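Local coordinates for protein amidase (Bacillus anthracis, PDB 5EWQ) that probably hydrolyses amide bonds as a member of the amidase family, releasing a carboxylate and ammonia or an amine, at residues I40-V45 with Y71-Q76. Sequence-based numbering, arbitrary orientation.
Sequences IKEKEV and YLFRIQ
Helix segment 40-45, with Glu42 and Val45 facing its partner, crosses segment 71-76 almost at a right angle (-93°), the axes well apart at 11.2 Å where they come closest, so that side chains span the gap. Glu42 does most of the bridging. Its CG lies anti to the backbone N and the rest of the chain is extended, which carries the carboxylate across to Arg74. There Arg74 NH1 donates to Glu42 OE2 at 2.7 Å in a salt bridge that is far from straight, with an N-H...O angle of 133°. The nitrogen comes to the anti side of OE2, somewhat out of the carboxylate plane, and the two flat groups are turned 73° against each other, so this is a single-point contact rather than a paired, two-pronged one. A bend about the CG-CD bond of the arginine swings its guanidinium to this position. The other carboxylate oxygen, Glu42 OE1, looks toward the edge of the Phe73 ring, 4.3 Å from Phe73 CE2, and an acetate ion, probably from the crystallisation liquor, is bound close to the Glu42 side chain. One turn along, the contact becomes apolar: Val45 CG1 lies 4.2 Å from Tyr71 CZ, approaching the hydroxyl end of the ring obliquely. Elsewhere Arg74 NH2 bonds to Ala214 O and NE is hydrogen-bonded too, so all three guanidinium nitrogens are engaged, which probably fixes the group's rotation. Val45 and Tyr71 share Leu53 of helix 50-58 as a neighbour; the contact thus ties together three successive helices of the N-terminal region, with helix 20-28 packed against Ile75 and Gln76.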
ATOM      1  N   ILE A  40       3.271 -15.051  24.862  1.00 93.40           N
ATOM      2  CA  ILE A  40       1.947 -15.094  25.472  1.00 94.59           C
ATOM      3  C   ILE A  40       1.032 -14.030  24.871  1.00 98.83           C
ATOM      4  O   ILE A  40      -0.092 -14.323  24.461  1.00107.47           O
ATOM      5  CB  ILE A  40       2.019 -14.899  27.000  1.00 98.85           C
ATOM      6  CG1 ILE A  40       2.668 -16.115  27.661  1.00106.43           C
ATOM      7  CG2 ILE A  40       0.631 -14.676  27.579  1.00 98.15           C
ATOM      8  CD1 ILE A  40       1.913 -17.408  27.436  1.00107.50           C
ATOM      9  N   LYS A  41       1.525 -12.798  24.813  1.00 91.20           N
ATOM     10  CA  LYS A  41       0.749 -11.687  24.273  1.00 88.69           C
ATOM     11  C   LYS A  41       0.644 -11.752  22.752  1.00 88.67           C
ATOM     12  O   LYS A  41      -0.222 -11.111  22.156  1.00 83.99           O
ATOM     13  CB  LYS A  41       1.363 -10.352  24.697  1.00 77.93           C
ATOM     14  CG  LYS A  41       1.275 -10.079  26.189  1.00 82.64           C
ATOM     15  CD  LYS A  41      -0.171 -10.075  26.658  1.00 88.13           C
ATOM     16  N   GLU A  42       1.526 -12.529  22.130  1.00 83.07           N
ATOM     17  CA  GLU A  42       1.535 -12.667  20.678  1.00 76.57           C
ATOM     18  C   GLU A  42       0.244 -13.301  20.173  1.00 74.65           C
ATOM     19  O   GLU A  42      -0.327 -12.857  19.179  1.00 81.10           O
ATOM     20  CB  GLU A  42       2.736 -13.498  20.224  1.00 78.52           C
ATOM     21  CG  GLU A  42       2.842 -13.661  18.717  1.00 73.88           C
ATOM     22  CD  GLU A  42       4.001 -14.545  18.306  1.00 74.04           C
ATOM     23  OE1 GLU A  42       4.599 -15.192  19.192  1.00 74.39           O
ATOM     24  OE2 GLU A  42       4.315 -14.592  17.098  1.00 59.85           O
ATOM     25  N   LYS A  43      -0.214 -14.335  20.870  1.00 82.03           N
ATOM     26  CA  LYS A  43      -1.432 -15.044  20.487  1.00 87.05           C
ATOM     27  C   LYS A  43      -2.670 -14.168  20.646  1.00 86.78           C
ATOM     28  O   LYS A  43      -3.712 -14.437  20.047  1.00 81.35           O
ATOM     29  CB  LYS A  43      -1.588 -16.321  21.313  1.00 86.83           C
ATOM     30  CG  LYS A  43      -0.448 -17.313  21.153  1.00 83.22           C
ATOM     31  CD  LYS A  43      -0.682 -18.561  21.988  1.00 81.38           C
ATOM     32  N   GLU A  44      -2.552 -13.120  21.454  1.00 89.90           N
ATOM     33  CA  GLU A  44      -3.674 -12.229  21.722  1.00 94.37           C
ATOM     34  C   GLU A  44      -3.638 -11.000  20.814  1.00 94.06           C
ATOM     35  O   GLU A  44      -4.634 -10.291  20.674  1.00 99.62           O
ATOM     36  CB  GLU A  44      -3.668 -11.798  23.191  1.00102.79           C
ATOM     37  CG  GLU A  44      -5.036 -11.421  23.742  1.00103.46           C
ATOM     38  CD  GLU A  44      -5.874 -12.633  24.103  1.00 92.39           C
ATOM     39  OE1 GLU A  44      -5.330 -13.757  24.100  1.00 81.97           O
ATOM     40  OE2 GLU A  44      -7.077 -12.460  24.393  1.00 94.43           O
ATOM     41  N   VAL A  45      -2.486 -10.760  20.196  1.00 82.00           N
ATOM     42  CA  VAL A  45      -2.295  -9.587  19.348  1.00 77.64           C
ATOM     43  C   VAL A  45      -2.529  -9.905  17.870  1.00 68.07           C
ATOM     44  O   VAL A  45      -3.128  -9.109  17.142  1.00 58.38           O
ATOM     45  CB  VAL A  45      -0.877  -8.996  19.536  1.00 73.02           C
ATOM     46  CG1 VAL A  45      -0.491  -8.106  18.363  1.00 70.35           C
ATOM     47  CG2 VAL A  45      -0.795  -8.228  20.846  1.00 66.69           C
ATOM     48  N   TYR A  71       5.936  -7.546  17.299  1.00 60.58           N
ATOM     49  CA  TYR A  71       6.122  -7.344  15.866  1.00 58.12           C
ATOM     50  C   TYR A  71       7.580  -7.527  15.455  1.00 60.80           C
ATOM     51  O   TYR A  71       7.871  -8.219  14.481  1.00 67.97           O
ATOM     52  CB  TYR A  71       5.627  -5.957  15.460  1.00 49.41           C
ATOM     53  CG  TYR A  71       4.123  -5.825  15.504  1.00 49.86           C
ATOM     54  CD1 TYR A  71       3.306  -6.832  15.010  1.00 50.09           C
ATOM     55  CD2 TYR A  71       3.520  -4.702  16.051  1.00 53.97           C
ATOM     56  CE1 TYR A  71       1.930  -6.721  15.048  1.00 54.97           C
ATOM     57  CE2 TYR A  71       2.144  -4.583  16.097  1.00 57.02           C
ATOM     58  CZ  TYR A  71       1.354  -5.594  15.594  1.00 54.41           C
ATOM     59  OH  TYR A  71      -0.017  -5.484  15.634  1.00 51.90           O
ATOM     60  N   LEU A  72       8.488  -6.910  16.205  1.00 52.85           N
ATOM     61  CA  LEU A  72       9.917  -7.043  15.944  1.00 50.58           C
ATOM     62  C   LEU A  72      10.357  -8.499  16.057  1.00 58.26           C
ATOM     63  O   LEU A  72      11.196  -8.966  15.286  1.00 60.42           O
ATOM     64  CB  LEU A  72      10.725  -6.175  16.910  1.00 53.06           C
ATOM     65  CG  LEU A  72      10.536  -4.662  16.802  1.00 61.98           C
ATOM     66  CD1 LEU A  72      11.390  -3.943  17.836  1.00 55.53           C
ATOM     67  CD2 LEU A  72      10.864  -4.178  15.398  1.00 49.06           C
ATOM     68  N   PHE A  73       9.781  -9.208  17.021  1.00 57.93           N
ATOM     69  CA  PHE A  73      10.089 -10.617  17.227  1.00 57.28           C
ATOM     70  C   PHE A  73       9.582 -11.462  16.062  1.00 65.25           C
ATOM     71  O   PHE A  73      10.247 -12.405  15.633  1.00 63.26           O
ATOM     72  CB  PHE A  73       9.487 -11.109  18.545  1.00 58.77           C
ATOM     73  CG  PHE A  73       9.734 -12.563  18.821  1.00 60.30           C
ATOM     74  CD1 PHE A  73      11.006 -13.019  19.123  1.00 61.59           C
ATOM     75  CD2 PHE A  73       8.691 -13.475  18.791  1.00 76.30           C
ATOM     76  CE1 PHE A  73      11.236 -14.357  19.382  1.00 63.22           C
ATOM     77  CE2 PHE A  73       8.913 -14.814  19.049  1.00 66.40           C
ATOM     78  CZ  PHE A  73      10.187 -15.256  19.346  1.00 65.35           C
ATOM     79  N   ARG A  74       8.404 -11.114  15.553  1.00 57.00           N
ATOM     80  CA  ARG A  74       7.816 -11.835  14.429  1.00 48.33           C
ATOM     81  C   ARG A  74       8.585 -11.573  13.138  1.00 47.95           C
ATOM     82  O   ARG A  74       8.775 -12.479  12.329  1.00 44.81           O
ATOM     83  CB  ARG A  74       6.344 -11.454  14.255  1.00 47.86           C
ATOM     84  CG  ARG A  74       5.441 -11.953  15.371  1.00 51.15           C
ATOM     85  CD  ARG A  74       3.983 -11.637  15.085  1.00 50.72           C
ATOM     86  NE  ARG A  74       3.530 -12.251  13.840  1.00 51.30           N
ATOM     87  CZ  ARG A  74       3.041 -13.482  13.748  1.00 58.10           C
ATOM     88  NH1 ARG A  74       2.939 -14.239  14.832  1.00 55.25           N
ATOM     89  NH2 ARG A  74       2.655 -13.958  12.573  1.00 55.48           N
ATOM     90  N   ILE A  75       9.024 -10.332  12.949  1.00 59.61           N
ATOM     91  CA  ILE A  75       9.829  -9.975  11.785  1.00 46.05           C
ATOM     92  C   ILE A  75      11.161 -10.720  11.818  1.00 41.81           C
ATOM     93  O   ILE A  75      11.671 -11.160  10.787  1.00 58.34           O
ATOM     94  CB  ILE A  75      10.081  -8.452  11.716  1.00 48.75           C
ATOM     95  CG1 ILE A  75       8.762  -7.700  11.528  1.00 40.03           C
ATOM     96  CG2 ILE A  75      11.035  -8.109  10.580  1.00 43.41           C
ATOM     97  CD1 ILE A  75       8.907  -6.195  11.560  1.00 39.86           C
ATOM     98  N   GLN A  76      11.711 -10.875  13.017  1.00 58.12           N
ATOM     99  CA  GLN A  76      12.980 -11.569  13.195  1.00 59.66           C
ATOM    100  C   GLN A  76      12.854 -13.067  12.926  1.00 57.77           C
ATOM    101  O   GLN A  76      13.769 -13.687  12.386  1.00 62.29           O
ATOM    102  CB  GLN A  76      13.515 -11.335  14.611  1.00 57.32           C
ATOM    103  CG  GLN A  76      14.844 -12.014  14.897  1.00 64.58           C
ATOM    104  CD  GLN A  76      15.345 -11.744  16.302  1.00 65.00           C
ATOM    105  OE1 GLN A  76      16.204 -10.887  16.513  1.00 75.18           O
ATOM    106  NE2 GLN A  76      14.812 -12.476  17.273  1.00 58.13           N
TER